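Local coordinates for protein KLLA0A11308p (Kluyveromyces lactis, PDB 6AM0) that probably binds mRNA as a member of the EDC3 family of decapping enhancers, this chain being its N-terminal LSm (Sm-like) domain, at residues K17-T22 against T34-Q39; Q8-L13 against K58-P63; K29-T34 against F47-D52. All coordinates share one frame; numbering follows the deposited sequence.

Contact 1: residues K17-T22 against T34-Q39; sequences KRITGT and TDAVFQ
Thr20 and Val37 form the hydrogen-bonded pair at the middle of two antiparallel strands, 18-22 and 36-38. Thr20 N reaches Val37 O at 3.0 Å in an almost straight bond (173°), and Val37 N returns to Thr20 O. Toward one end Gln39 N donates to Arg18 O at 3.1 Å; toward the other, Thr22 and Thr34 exchange backbone bonds in both directions. Between the Thr20-Val37 and Thr22-Thr34 pairs the register slips by one residue, a beta bulge in which Asp35 turns into a left-handed backbone conformation. Glycine suits position 21 because a CB there would point toward the bulged strand, tight against Thr34 O and Ala36 CA.

Apolar contacts occupy both faces. On one, Ile19 meets the Phe38 ring obliquely, its CD1 beside the ring's CD1 and its CG2 3.5 Å from Phe38 CE1; Ile19 CG2 also meets Ala36 CB at 3.9 Å. On the other, Thr20 and Val37 run side by side, Thr20 CB 3.6 Å from Val37 CG1; both branch at CB, which puts carbon within contact distance close to the backbone.

Polar side chains mark the ends. Gln39, with CG anti to its backbone N (chi1 -173°) and the chain extended, lays its amide alongside the Arg18 aliphatic chain and accepts a weak bond from Arg18 N at OE1 (3.2 Å). The Arg18 guanidinium passes beyond it to a cation-pi contact with Tyr55 of the second subunit. At the bulge, Thr22 CG2 sits 3.6 Å from Asp35 OD1, while the modelled positions of the two threonine hydroxyls are doubtful.

The chemistry implies a pairing secured chiefly by the backbone, with an oily face at Ile19 and Phe38 and an arginine end given over to the dimer interface.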
ATOM      1  N   LYS D  17       7.823   5.259 -17.907  1.00103.50           N
ATOM      2  CA  LYS D  17       6.977   6.414 -18.173  1.00104.46           C
ATOM      3  C   LYS D  17       5.591   6.200 -17.563  1.00104.20           C
ATOM      4  O   LYS D  17       5.015   5.115 -17.670  1.00 99.61           O
ATOM      5  CB  LYS D  17       6.905   6.652 -19.679  1.00 93.52           C
ATOM      6  CG  LYS D  17       8.278   6.567 -20.333  1.00 88.34           C
ATOM      7  CD  LYS D  17       9.249   7.500 -19.610  1.00106.09           C
ATOM      8  CE  LYS D  17      10.633   7.413 -20.191  1.00118.22           C
ATOM      9  NZ  LYS D  17      10.542   7.869 -21.599  1.00111.39           N
ATOM     10  N   ARG D  18       5.026   7.265 -16.968  1.00105.57           N
ATOM     11  CA  ARG D  18       3.805   7.188 -16.167  1.00101.14           C
ATOM     12  C   ARG D  18       2.718   8.087 -16.739  1.00 93.92           C
ATOM     13  O   ARG D  18       2.977   9.243 -17.090  1.00101.97           O
ATOM     14  CB  ARG D  18       4.105   7.616 -14.724  1.00110.93           C
ATOM     15  CG  ARG D  18       5.292   6.827 -14.182  1.00131.29           C
ATOM     16  CD  ARG D  18       5.763   7.130 -12.766  1.00141.22           C
ATOM     17  NE  ARG D  18       6.901   6.259 -12.472  1.00145.95           N
ATOM     18  CZ  ARG D  18       7.446   6.096 -11.277  1.00137.22           C
ATOM     19  NH1 ARG D  18       8.473   5.278 -11.128  1.00131.01           N
ATOM     20  NH2 ARG D  18       6.942   6.740 -10.241  1.00131.09           N
ATOM     21  N   ILE D  19       1.501   7.549 -16.832  1.00 90.13           N
ATOM     22  CA  ILE D  19       0.339   8.288 -17.305  1.00 79.83           C
ATOM     23  C   ILE D  19      -0.628   8.375 -16.136  1.00 79.24           C
ATOM     24  O   ILE D  19      -0.858   7.381 -15.442  1.00 83.28           O
ATOM     25  CB  ILE D  19      -0.337   7.619 -18.523  1.00 88.30           C
ATOM     26  CG1 ILE D  19       0.667   7.369 -19.654  1.00 83.18           C
ATOM     27  CG2 ILE D  19      -1.510   8.457 -19.002  1.00 87.41           C
ATOM     28  CD1 ILE D  19       1.639   8.501 -19.898  1.00 95.33           C
ATOM     29  N   THR D  20      -1.195   9.554 -15.918  1.00 86.62           N
ATOM     30  CA  THR D  20      -2.146   9.767 -14.836  1.00 86.80           C
ATOM     31  C   THR D  20      -3.468  10.233 -15.419  1.00 86.46           C
ATOM     32  O   THR D  20      -3.491  11.099 -16.297  1.00 81.84           O
ATOM     33  CB  THR D  20      -1.631  10.812 -13.834  1.00 94.40           C
ATOM     34  OG1 THR D  20      -0.289  10.497 -13.439  1.00 98.57           O
ATOM     35  CG2 THR D  20      -2.516  10.849 -12.598  1.00 92.49           C
ATOM     36  N   GLY D  21      -4.570   9.678 -14.922  1.00 78.43           N
ATOM     37  CA  GLY D  21      -5.870  10.076 -15.437  1.00 76.77           C
ATOM     38  C   GLY D  21      -6.998   9.484 -14.624  1.00 79.14           C
ATOM     39  O   GLY D  21      -6.785   8.691 -13.701  1.00 79.85           O
ATOM     40  N   THR D  22      -8.218   9.888 -14.984  1.00 88.28           N
ATOM     41  CA  THR D  22      -9.419   9.417 -14.301  1.00 84.66           C
ATOM     42  C   THR D  22     -10.026   8.247 -15.066  1.00 87.96           C
ATOM     43  O   THR D  22     -10.152   8.300 -16.292  1.00 91.87           O
ATOM     44  CB  THR D  22     -10.437  10.547 -14.134  1.00 84.68           C
ATOM     45  OG1 THR D  22     -10.904  10.974 -15.420  1.00107.32           O
ATOM     46  CG2 THR D  22      -9.798  11.728 -13.426  1.00 90.31           C
ATOM     47  N   THR D  34      -9.692   9.685 -18.732  1.00 73.47           N
ATOM     48  CA  THR D  34      -9.975  11.052 -19.132  1.00 82.17           C
ATOM     49  C   THR D  34      -9.001  12.002 -18.446  1.00 84.21           C
ATOM     50  O   THR D  34      -8.487  11.710 -17.356  1.00 89.27           O
ATOM     51  CB  THR D  34     -11.423  11.458 -18.809  1.00 82.72           C
ATOM     52  OG1 THR D  34     -11.701  11.203 -17.429  1.00 78.15           O
ATOM     53  CG2 THR D  34     -12.404  10.684 -19.678  1.00 95.78           C
ATOM     54  N   ASP D  35      -8.742  13.123 -19.132  1.00 92.69           N
ATOM     55  CA  ASP D  35      -7.794  14.172 -18.734  1.00104.02           C
ATOM     56  C   ASP D  35      -6.436  13.593 -18.327  1.00 94.47           C
ATOM     57  O   ASP D  35      -5.838  13.969 -17.318  1.00104.74           O
ATOM     58  CB  ASP D  35      -8.387  15.098 -17.656  1.00 94.66           C
ATOM     59  CG  ASP D  35      -8.734  14.394 -16.350  1.00108.86           C
ATOM     60  OD1 ASP D  35      -7.875  13.714 -15.749  1.00100.53           O
ATOM     61  OD2 ASP D  35      -9.898  14.528 -15.916  1.00134.93           O
ATOM     62  N   ALA D  36      -5.929  12.686 -19.159  1.00 82.29           N
ATOM     63  CA  ALA D  36      -4.651  12.039 -18.889  1.00 83.84           C
ATOM     64  C   ALA D  36      -3.493  13.023 -19.033  1.00 77.37           C
ATOM     65  O   ALA D  36      -3.327  13.650 -20.085  1.00 77.72           O
ATOM     66  CB  ALA D  36      -4.458  10.850 -19.824  1.00 78.81           C
ATOM     67  N   VAL D  37      -2.696  13.165 -17.971  1.00 78.54           N
ATOM     68  CA  VAL D  37      -1.450  13.928 -17.999  1.00 87.05           C
ATOM     69  C   VAL D  37      -0.287  12.953 -18.146  1.00 81.30           C
ATOM     70  O   VAL D  37      -0.294  11.864 -17.557  1.00 85.60           O
ATOM     71  CB  VAL D  37      -1.297  14.811 -16.743  1.00 81.97           C
ATOM     72  CG1 VAL D  37      -1.134  13.968 -15.484  1.00 80.12           C
ATOM     73  CG2 VAL D  37      -0.129  15.779 -16.902  1.00 79.69           C
ATOM     74  N   PHE D  38       0.713  13.337 -18.934  1.00 82.07           N
ATOM     75  CA  PHE D  38       1.852  12.477 -19.234  1.00 79.74           C
ATOM     76  C   PHE D  38       3.096  12.998 -18.524  1.00 94.74           C
ATOM     77  O   PHE D  38       3.325  14.211 -18.468  1.00106.27           O
ATOM     78  CB  PHE D  38       2.105  12.394 -20.745  1.00 88.29           C
ATOM     79  CG  PHE D  38       0.932  11.871 -21.532  1.00 89.83           C
ATOM     80  CD1 PHE D  38      -0.069  11.142 -20.915  1.00 99.83           C
ATOM     81  CD2 PHE D  38       0.835  12.100 -22.893  1.00 90.44           C
ATOM     82  CE1 PHE D  38      -1.144  10.659 -21.633  1.00 93.12           C
ATOM     83  CE2 PHE D  38      -0.243  11.614 -23.613  1.00 96.95           C
ATOM     84  CZ  PHE D  38      -1.232  10.896 -22.981  1.00 83.56           C
ATOM     85  N   GLN D  39       3.889  12.070 -17.974  1.00 96.63           N
ATOM     86  CA  GLN D  39       5.111  12.443 -17.261  1.00 98.06           C
ATOM     87  C   GLN D  39       6.043  13.263 -18.143  1.00 98.60           C
ATOM     88  O   GLN D  39       6.583  14.289 -17.712  1.00112.39           O
ATOM     89  CB  GLN D  39       5.829  11.193 -16.750  1.00101.41           C
ATOM     90  CG  GLN D  39       7.030  11.494 -15.854  1.00118.92           C
ATOM     91  CD  GLN D  39       7.483  10.291 -15.049  1.00118.18           C
ATOM     92  OE1 GLN D  39       7.053   9.167 -15.300  1.00116.21           O
ATOM     93  NE2 GLN D  39       8.349  10.523 -14.068  1.00115.19           N
TER

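Contact 2: residues Q8-L13 against K58-P63; sequences QIEIEL and KVLKLP
The pairing of the first and last strands of the LSm fold, 8-12 and 56-59, brings Gln8, Ile9 and Glu10 against residues 58-61. Glu10 and Lys58 are a hydrogen-bonded antiparallel pair: Glu10 N donates to Lys58 O at 2.9 Å and Lys58 N answers to Glu10 O. Farther on, Leu60 N meets Gln8 O at 2.9 Å, and Gln8 N reaches Lys61 O from 38° above its carbonyl plane.

Ile9 CD1 slants onto Val59 CG2 at 3.7 Å, branched residues filling one face. On the other, the Gln8 chain runs beside that of Lys61, with Gln8 CB 3.5 Å from Lys61 CB. Glu10, extended from a CG anti to its N (chi1 -159°), brings OE1 beside both Leu60 methyls. With an alanine here in place of Leu60 those methyls would be missing, and the Glu10 carboxylate would probably be left freer to turn.

Leu60 O accepts a bond from a basic side chain of another protein. Strand 8-12 is also bonded along its other edge, Ile9 to Gly21 and Ile11 to Ile19, and thus lies between strands 56-59 and 18-26.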
ATOM      1  N   GLN D   8      -8.835   7.795  -9.269  1.00 93.81           N
ATOM      2  CA  GLN D   8      -7.640   8.427  -9.815  1.00 85.81           C
ATOM      3  C   GLN D   8      -6.564   7.366 -10.026  1.00 83.06           C
ATOM      4  O   GLN D   8      -6.196   6.658  -9.083  1.00 90.98           O
ATOM      5  CB  GLN D   8      -7.162   9.521  -8.866  1.00 90.54           C
ATOM      6  CG  GLN D   8      -6.062  10.436  -9.386  1.00100.99           C
ATOM      7  CD  GLN D   8      -6.413  11.126 -10.692  1.00 97.90           C
ATOM      8  OE1 GLN D   8      -7.575  11.181 -11.094  1.00 97.99           O
ATOM      9  NE2 GLN D   8      -5.404  11.682 -11.350  1.00115.24           N
ATOM     10  N   ILE D   9      -6.046   7.260 -11.251  1.00 84.30           N
ATOM     11  CA  ILE D   9      -5.220   6.125 -11.653  1.00 83.30           C
ATOM     12  C   ILE D   9      -3.903   6.632 -12.226  1.00 88.90           C
ATOM     13  O   ILE D   9      -3.862   7.671 -12.896  1.00 89.61           O
ATOM     14  CB  ILE D   9      -5.955   5.234 -12.681  1.00 85.41           C
ATOM     15  CG1 ILE D   9      -7.306   4.770 -12.129  1.00 89.54           C
ATOM     16  CG2 ILE D   9      -5.110   4.029 -13.078  1.00 84.36           C
ATOM     17  CD1 ILE D   9      -7.212   4.039 -10.810  1.00101.93           C
ATOM     18  N   GLU D  10      -2.824   5.892 -11.951  1.00 87.97           N
ATOM     19  CA  GLU D  10      -1.506   6.146 -12.520  1.00 82.36           C
ATOM     20  C   GLU D  10      -0.921   4.823 -12.996  1.00 88.15           C
ATOM     21  O   GLU D  10      -0.877   3.852 -12.235  1.00 94.78           O
ATOM     22  CB  GLU D  10      -0.585   6.813 -11.493  1.00 96.39           C
ATOM     23  CG  GLU D  10       0.597   7.560 -12.089  1.00105.11           C
ATOM     24  CD  GLU D  10       1.226   8.524 -11.100  1.00118.23           C
ATOM     25  OE1 GLU D  10       0.700   8.646  -9.972  1.00115.24           O
ATOM     26  OE2 GLU D  10       2.241   9.163 -11.452  1.00134.87           O
ATOM     27  N   ILE D  11      -0.476   4.789 -14.254  1.00 81.76           N
ATOM     28  CA  ILE D  11      -0.017   3.579 -14.921  1.00 88.71           C
ATOM     29  C   ILE D  11       1.385   3.829 -15.460  1.00 96.78           C
ATOM     30  O   ILE D  11       1.828   4.971 -15.594  1.00 96.78           O
ATOM     31  CB  ILE D  11      -0.979   3.129 -16.049  1.00 95.12           C
ATOM     32  CG1 ILE D  11      -1.103   4.195 -17.145  1.00 89.61           C
ATOM     33  CG2 ILE D  11      -2.354   2.809 -15.486  1.00 89.64           C
ATOM     34  CD1 ILE D  11      -0.264   3.931 -18.384  1.00100.62           C
ATOM     35  N   GLU D  12       2.084   2.744 -15.783  1.00100.39           N
ATOM     36  CA  GLU D  12       3.470   2.828 -16.220  1.00103.13           C
ATOM     37  C   GLU D  12       3.657   2.010 -17.484  1.00 93.96           C
ATOM     38  O   GLU D  12       3.007   0.977 -17.656  1.00102.25           O
ATOM     39  CB  GLU D  12       4.432   2.302 -15.153  1.00107.94           C
ATOM     40  CG  GLU D  12       4.342   2.998 -13.815  1.00122.89           C
ATOM     41  CD  GLU D  12       5.451   2.575 -12.878  1.00130.56           C
ATOM     42  OE1 GLU D  12       6.294   1.744 -13.291  1.00128.19           O
ATOM     43  OE2 GLU D  12       5.535   3.152 -11.770  1.00135.48           O
ATOM     44  N   LEU D  13       4.556   2.466 -18.358  1.00 86.16           N
ATOM     45  CA  LEU D  13       4.880   1.780 -19.600  1.00107.97           C
ATOM     46  C   LEU D  13       6.273   1.137 -19.484  1.00115.88           C
ATOM     47  O   LEU D  13       6.796   0.961 -18.373  1.00118.37           O
ATOM     48  CB  LEU D  13       4.759   2.769 -20.763  1.00105.63           C
ATOM     49  CG  LEU D  13       3.413   3.500 -20.890  1.00 84.41           C
ATOM     50  CD1 LEU D  13       3.343   4.247 -22.208  1.00 70.60           C
ATOM     51  CD2 LEU D  13       2.225   2.560 -20.746  1.00 75.28           C
ATOM     52  N   LYS D  58      -1.117   1.679 -10.360  1.00 95.70           N
ATOM     53  CA  LYS D  58      -1.391   1.968  -8.959  1.00 97.20           C
ATOM     54  C   LYS D  58      -2.398   3.113  -8.900  1.00 95.48           C
ATOM     55  O   LYS D  58      -2.523   3.900  -9.843  1.00 97.82           O
ATOM     56  CB  LYS D  58      -0.090   2.259  -8.196  1.00106.72           C
ATOM     57  CG  LYS D  58      -0.132   1.877  -6.718  1.00120.40           C
ATOM     58  CD  LYS D  58       0.753   2.752  -5.848  1.00132.11           C
ATOM     59  CE  LYS D  58       0.483   2.496  -4.372  1.00126.75           C
ATOM     60  NZ  LYS D  58       1.447   3.221  -3.501  1.00 98.65           N
ATOM     61  N   VAL D  59      -3.113   3.208  -7.778  1.00 85.65           N
ATOM     62  CA  VAL D  59      -4.256   4.105  -7.626  1.00 85.36           C
ATOM     63  C   VAL D  59      -3.945   5.153  -6.564  1.00 95.60           C
ATOM     64  O   VAL D  59      -3.340   4.848  -5.530  1.00103.97           O
ATOM     65  CB  VAL D  59      -5.539   3.318  -7.269  1.00 89.36           C
ATOM     66  CG1 VAL D  59      -5.335   2.521  -6.007  1.00102.25           C
ATOM     67  CG2 VAL D  59      -6.722   4.251  -7.103  1.00 96.20           C
ATOM     68  N   LEU D  60      -4.359   6.397  -6.827  1.00 83.42           N
ATOM     69  CA  LEU D  60      -4.036   7.533  -5.970  1.00 80.45           C
ATOM     70  C   LEU D  60      -5.230   8.046  -5.174  1.00 93.14           C
ATOM     71  O   LEU D  60      -5.156   8.130  -3.945  1.00 95.79           O
ATOM     72  CB  LEU D  60      -3.464   8.676  -6.818  1.00 71.48           C
ATOM     73  CG  LEU D  60      -2.365   8.369  -7.833  1.00 76.33           C
ATOM     74  CD1 LEU D  60      -2.034   9.624  -8.627  1.00 97.63           C
ATOM     75  CD2 LEU D  60      -1.128   7.825  -7.142  1.00 93.27           C
ATOM     76  N   LYS D  61      -6.317   8.432  -5.836  1.00 92.06           N
ATOM     77  CA  LYS D  61      -7.443   9.050  -5.155  1.00 95.55           C
ATOM     78  C   LYS D  61      -8.729   8.279  -5.424  1.00 91.64           C
ATOM     79  O   LYS D  61      -8.847   7.531  -6.398  1.00 87.81           O
ATOM     80  CB  LYS D  61      -7.630  10.515  -5.586  1.00 94.65           C
ATOM     81  CG  LYS D  61      -6.358  11.350  -5.620  1.00105.76           C
ATOM     82  CD  LYS D  61      -6.234  12.234  -4.387  1.00129.13           C
ATOM     83  CE  LYS D  61      -5.232  13.360  -4.611  1.00129.38           C
ATOM     84  NZ  LYS D  61      -3.873  12.850  -4.945  1.00132.81           N
ATOM     85  N   LEU D  62      -9.687   8.477  -4.534  1.00 97.04           N
ATOM     86  CA  LEU D  62     -11.054   7.997  -4.679  1.00 90.21           C
ATOM     87  C   LEU D  62     -11.874   9.023  -5.444  1.00 99.96           C
ATOM     88  O   LEU D  62     -11.461  10.173  -5.610  1.00105.38           O
ATOM     89  CB  LEU D  62     -11.649   7.728  -3.298  1.00 92.87           C
ATOM     90  CG  LEU D  62     -11.509   6.318  -2.716  1.00 93.72           C
ATOM     91  CD1 LEU D  62     -10.075   5.827  -2.775  1.00 95.35           C
ATOM     92  CD2 LEU D  62     -12.025   6.279  -1.283  1.00 88.93           C
ATOM     93  N   PRO D  63     -13.045   8.644  -5.950  1.00 96.98           N
ATOM     94  CA  PRO D  63     -13.886   9.621  -6.645  1.00 99.53           C
ATOM     95  C   PRO D  63     -14.452  10.627  -5.661  1.00100.52           C
ATOM     96  O   PRO D  63     -14.767  10.269  -4.516  1.00103.94           O
ATOM     97  CB  PRO D  63     -14.997   8.756  -7.260  1.00104.82           C
ATOM     98  CG  PRO D  63     -15.033   7.536  -6.403  1.00 95.40           C
ATOM     99  CD  PRO D  63     -13.599   7.283  -6.054  1.00 96.07           C
TER

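Contact 3: residues K29-T34 against F47-D52; sequences KSLTLT and FKIKAD
Leu31 and Leu33 pack against Ile49 and Phe47 on the apolar face of two antiparallel strands, 30-33 and 47-50, and this is the close-packed part of the contact. Leu31 and Ile49 run alongside each other, with Leu31 CD2 3.7 Å from Ile49 CG2; Ile49 holds CG1 anti to its N (chi1 -176°), which leaves CG2 to face Leu31. Leu33 CD1 approaches the rim of the Phe47 ring, roughly level with it, 4.0 Å from Phe47 CD2. Both pairs are also joined through the backbone: Leu31 N to Ile49 O and Leu33 N to Phe47 O (2.8 Å), each with the reverse bond. Leucine, isoleucine and phenylalanine suit this side because their branches cover the face of the sheet that turns to the core.

The opposite face is looser and polar. Thr32 OG1 touches the aliphatic CG of Lys48 at 3.7 Å before that lysine bends away, and the ammonium ends of Lys29 and Lys50 come near each other, two like charges whose closeness is probably eased by the Asp52 carboxylate near Lys29. Ser30, small and hydroxylated, hydrogen-bonds through OG with the backbone of the bound peptide, which Lys48 NZ also reaches by a weak bond. Ala51 N adds a further bond to Lys29 O at 3.1 Å.

Such alternation, an oily side turned to the core and a polar side meeting a ligand, belongs here to the strongly bent antiparallel sheet of the Sm-like fold, with strand 30-33 reaching its corner at Thr34.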
ATOM      1  N   LYS D  29      -9.525  -6.285 -21.428  1.00 81.15           N
ATOM      2  CA  LYS D  29      -8.583  -6.062 -22.517  1.00 84.56           C
ATOM      3  C   LYS D  29      -8.133  -4.615 -22.663  1.00 80.22           C
ATOM      4  O   LYS D  29      -7.025  -4.375 -23.150  1.00 82.41           O
ATOM      5  CB  LYS D  29      -9.189  -6.545 -23.845  1.00 89.47           C
ATOM      6  CG  LYS D  29      -8.286  -6.371 -25.054  1.00 92.51           C
ATOM      7  CD  LYS D  29      -8.769  -7.185 -26.242  1.00 90.64           C
ATOM      8  CE  LYS D  29      -7.761  -7.120 -27.380  1.00 97.16           C
ATOM      9  NZ  LYS D  29      -8.093  -8.059 -28.488  1.00 91.20           N
ATOM     10  N   SER D  30      -8.945  -3.644 -22.248  1.00 80.46           N
ATOM     11  CA  SER D  30      -8.642  -2.244 -22.506  1.00 70.06           C
ATOM     12  C   SER D  30      -9.001  -1.400 -21.290  1.00 77.79           C
ATOM     13  O   SER D  30      -9.834  -1.778 -20.463  1.00 76.91           O
ATOM     14  CB  SER D  30      -9.372  -1.727 -23.753  1.00 84.74           C
ATOM     15  OG  SER D  30      -9.276  -0.317 -23.860  1.00 90.75           O
ATOM     16  N   LEU D  31      -8.354  -0.239 -21.205  1.00 77.29           N
ATOM     17  CA  LEU D  31      -8.526   0.719 -20.122  1.00 75.65           C
ATOM     18  C   LEU D  31      -8.628   2.116 -20.715  1.00 75.62           C
ATOM     19  O   LEU D  31      -7.791   2.504 -21.536  1.00 74.91           O
ATOM     20  CB  LEU D  31      -7.350   0.642 -19.142  1.00 88.72           C
ATOM     21  CG  LEU D  31      -7.049   1.843 -18.242  1.00 82.38           C
ATOM     22  CD1 LEU D  31      -8.069   1.982 -17.125  1.00 71.06           C
ATOM     23  CD2 LEU D  31      -5.644   1.729 -17.679  1.00 79.75           C
ATOM     24  N   THR D  32      -9.650   2.865 -20.302  1.00 72.12           N
ATOM     25  CA  THR D  32      -9.895   4.213 -20.802  1.00 84.25           C
ATOM     26  C   THR D  32      -9.789   5.220 -19.665  1.00 83.46           C
ATOM     27  O   THR D  32     -10.312   4.993 -18.572  1.00 76.65           O
ATOM     28  CB  THR D  32     -11.278   4.318 -21.461  1.00 82.16           C
ATOM     29  OG1 THR D  32     -11.384   3.352 -22.514  1.00 94.40           O
ATOM     30  CG2 THR D  32     -11.501   5.714 -22.033  1.00 70.63           C
ATOM     31  N   LEU D  33      -9.117   6.337 -19.940  1.00 77.52           N
ATOM     32  CA  LEU D  33      -8.907   7.419 -18.991  1.00 79.71           C
ATOM     33  C   LEU D  33      -9.372   8.731 -19.601  1.00 80.55           C
ATOM     34  O   LEU D  33      -9.441   8.883 -20.822  1.00 89.15           O
ATOM     35  CB  LEU D  33      -7.429   7.545 -18.593  1.00 82.91           C
ATOM     36  CG  LEU D  33      -6.749   6.346 -17.938  1.00 85.58           C
ATOM     37  CD1 LEU D  33      -5.241   6.547 -17.930  1.00 73.17           C
ATOM     38  CD2 LEU D  33      -7.280   6.131 -16.530  1.00 73.91           C
ATOM     39  N   THR D  34      -9.692   9.685 -18.732  1.00 73.47           N
ATOM     40  CA  THR D  34      -9.975  11.052 -19.132  1.00 82.17           C
ATOM     41  C   THR D  34      -9.001  12.002 -18.446  1.00 84.21           C
ATOM     42  O   THR D  34      -8.487  11.710 -17.356  1.00 89.27           O
ATOM     43  CB  THR D  34     -11.423  11.458 -18.809  1.00 82.72           C
ATOM     44  OG1 THR D  34     -11.701  11.203 -17.429  1.00 78.15           O
ATOM     45  CG2 THR D  34     -12.404  10.684 -19.678  1.00 95.78           C
ATOM     46  N   PHE D  47      -7.988   8.997 -23.292  1.00 67.37           N
ATOM     47  CA  PHE D  47      -6.828   8.154 -23.566  1.00 69.04           C
ATOM     48  C   PHE D  47      -7.223   6.690 -23.436  1.00 70.57           C
ATOM     49  O   PHE D  47      -7.657   6.259 -22.365  1.00 69.44           O
ATOM     50  CB  PHE D  47      -5.688   8.494 -22.603  1.00 72.62           C
ATOM     51  CG  PHE D  47      -4.494   7.599 -22.730  1.00 69.80           C
ATOM     52  CD1 PHE D  47      -3.637   7.711 -23.808  1.00 69.35           C
ATOM     53  CD2 PHE D  47      -4.211   6.665 -21.749  1.00 68.91           C
ATOM     54  CE1 PHE D  47      -2.535   6.889 -23.917  1.00 63.48           C
ATOM     55  CE2 PHE D  47      -3.107   5.845 -21.850  1.00 79.36           C
ATOM     56  CZ  PHE D  47      -2.267   5.957 -22.935  1.00 71.82           C
ATOM     57  N   LYS D  48      -7.047   5.922 -24.510  1.00 69.27           N
ATOM     58  CA  LYS D  48      -7.394   4.505 -24.541  1.00 64.73           C
ATOM     59  C   LYS D  48      -6.124   3.676 -24.684  1.00 70.07           C
ATOM     60  O   LYS D  48      -5.322   3.915 -25.594  1.00 73.85           O
ATOM     61  CB  LYS D  48      -8.382   4.208 -25.674  1.00 70.52           C
ATOM     62  CG  LYS D  48      -9.736   4.893 -25.487  1.00 71.96           C
ATOM     63  CD  LYS D  48     -10.836   4.267 -26.336  1.00 86.30           C
ATOM     64  CE  LYS D  48     -10.913   4.888 -27.721  1.00103.32           C
ATOM     65  NZ  LYS D  48     -12.055   4.335 -28.507  1.00 83.74           N
ATOM     66  N   ILE D  49      -5.962   2.684 -23.805  1.00 69.05           N
ATOM     67  CA  ILE D  49      -4.741   1.889 -23.713  1.00 70.04           C
ATOM     68  C   ILE D  49      -5.110   0.419 -23.559  1.00 73.68           C
ATOM     69  O   ILE D  49      -6.170   0.078 -23.028  1.00 78.35           O
ATOM     70  CB  ILE D  49      -3.858   2.366 -22.531  1.00 74.78           C
ATOM     71  CG1 ILE D  49      -2.531   1.606 -22.467  1.00 77.95           C
ATOM     72  CG2 ILE D  49      -4.605   2.220 -21.215  1.00 72.89           C
ATOM     73  CD1 ILE D  49      -1.624   1.841 -23.643  1.00 80.34           C
ATOM     74  N   LYS D  50      -4.227  -0.459 -24.028  1.00 74.24           N
ATOM     75  CA  LYS D  50      -4.458  -1.894 -23.966  1.00 87.06           C
ATOM     76  C   LYS D  50      -3.627  -2.508 -22.849  1.00 90.65           C
ATOM     77  O   LYS D  50      -2.497  -2.081 -22.592  1.00102.26           O
ATOM     78  CB  LYS D  50      -4.104  -2.555 -25.299  1.00 96.89           C
ATOM     79  CG  LYS D  50      -4.353  -1.660 -26.501  1.00 98.55           C
ATOM     80  CD  LYS D  50      -3.884  -2.312 -27.794  1.00114.84           C
ATOM     81  CE  LYS D  50      -4.825  -3.424 -28.228  1.00109.82           C
ATOM     82  NZ  LYS D  50      -6.233  -2.952 -28.349  1.00 99.71           N
ATOM     83  N   ALA D  51      -4.192  -3.527 -22.197  1.00 82.71           N
ATOM     84  CA  ALA D  51      -3.506  -4.193 -21.094  1.00 78.73           C
ATOM     85  C   ALA D  51      -2.180  -4.815 -21.515  1.00 95.67           C
ATOM     86  O   ALA D  51      -1.354  -5.127 -20.651  1.00100.33           O
ATOM     87  CB  ALA D  51      -4.416  -5.260 -20.486  1.00 81.26           C
ATOM     88  N   ASP D  52      -1.955  -4.995 -22.816  1.00102.98           N
ATOM     89  CA  ASP D  52      -0.701  -5.582 -23.277  1.00104.61           C
ATOM     90  C   ASP D  52       0.483  -4.681 -22.954  1.00107.42           C
ATOM     91  O   ASP D  52       1.575  -5.166 -22.637  1.00109.72           O
ATOM     92  CB  ASP D  52      -0.769  -5.840 -24.782  1.00103.10           C
ATOM     93  CG  ASP D  52      -2.041  -6.550 -25.193  1.00120.36           C
ATOM     94  OD1 ASP D  52      -2.914  -6.754 -24.322  1.00113.40           O
ATOM     95  OD2 ASP D  52      -2.170  -6.896 -26.388  1.00122.98           O
TER

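How the contacts relate
From the N terminus the chain enters strand 8-12, whose partner in contact 2 arrives only near the C-terminal end, so contact 2 closes the widest loop and holds the other two within it. Strand 18-26 follows directly and bonds back to strand 8-12 (Ile19 O to Ile11 N, 2.9 Å). Contact 1 closes the excursion through strand 30-33, and contact 3 joins that strand to strand 43-50 across the chain containing strand 36-38. Contacts 1 and 3 thus cross, and share Thr34 at the corner between strands 30-33 and 36-38. In the interior, Ile9 and Ile11 of contact 2 touch Leu33 and Leu31 of contact 3, joining opposite sides of the domain.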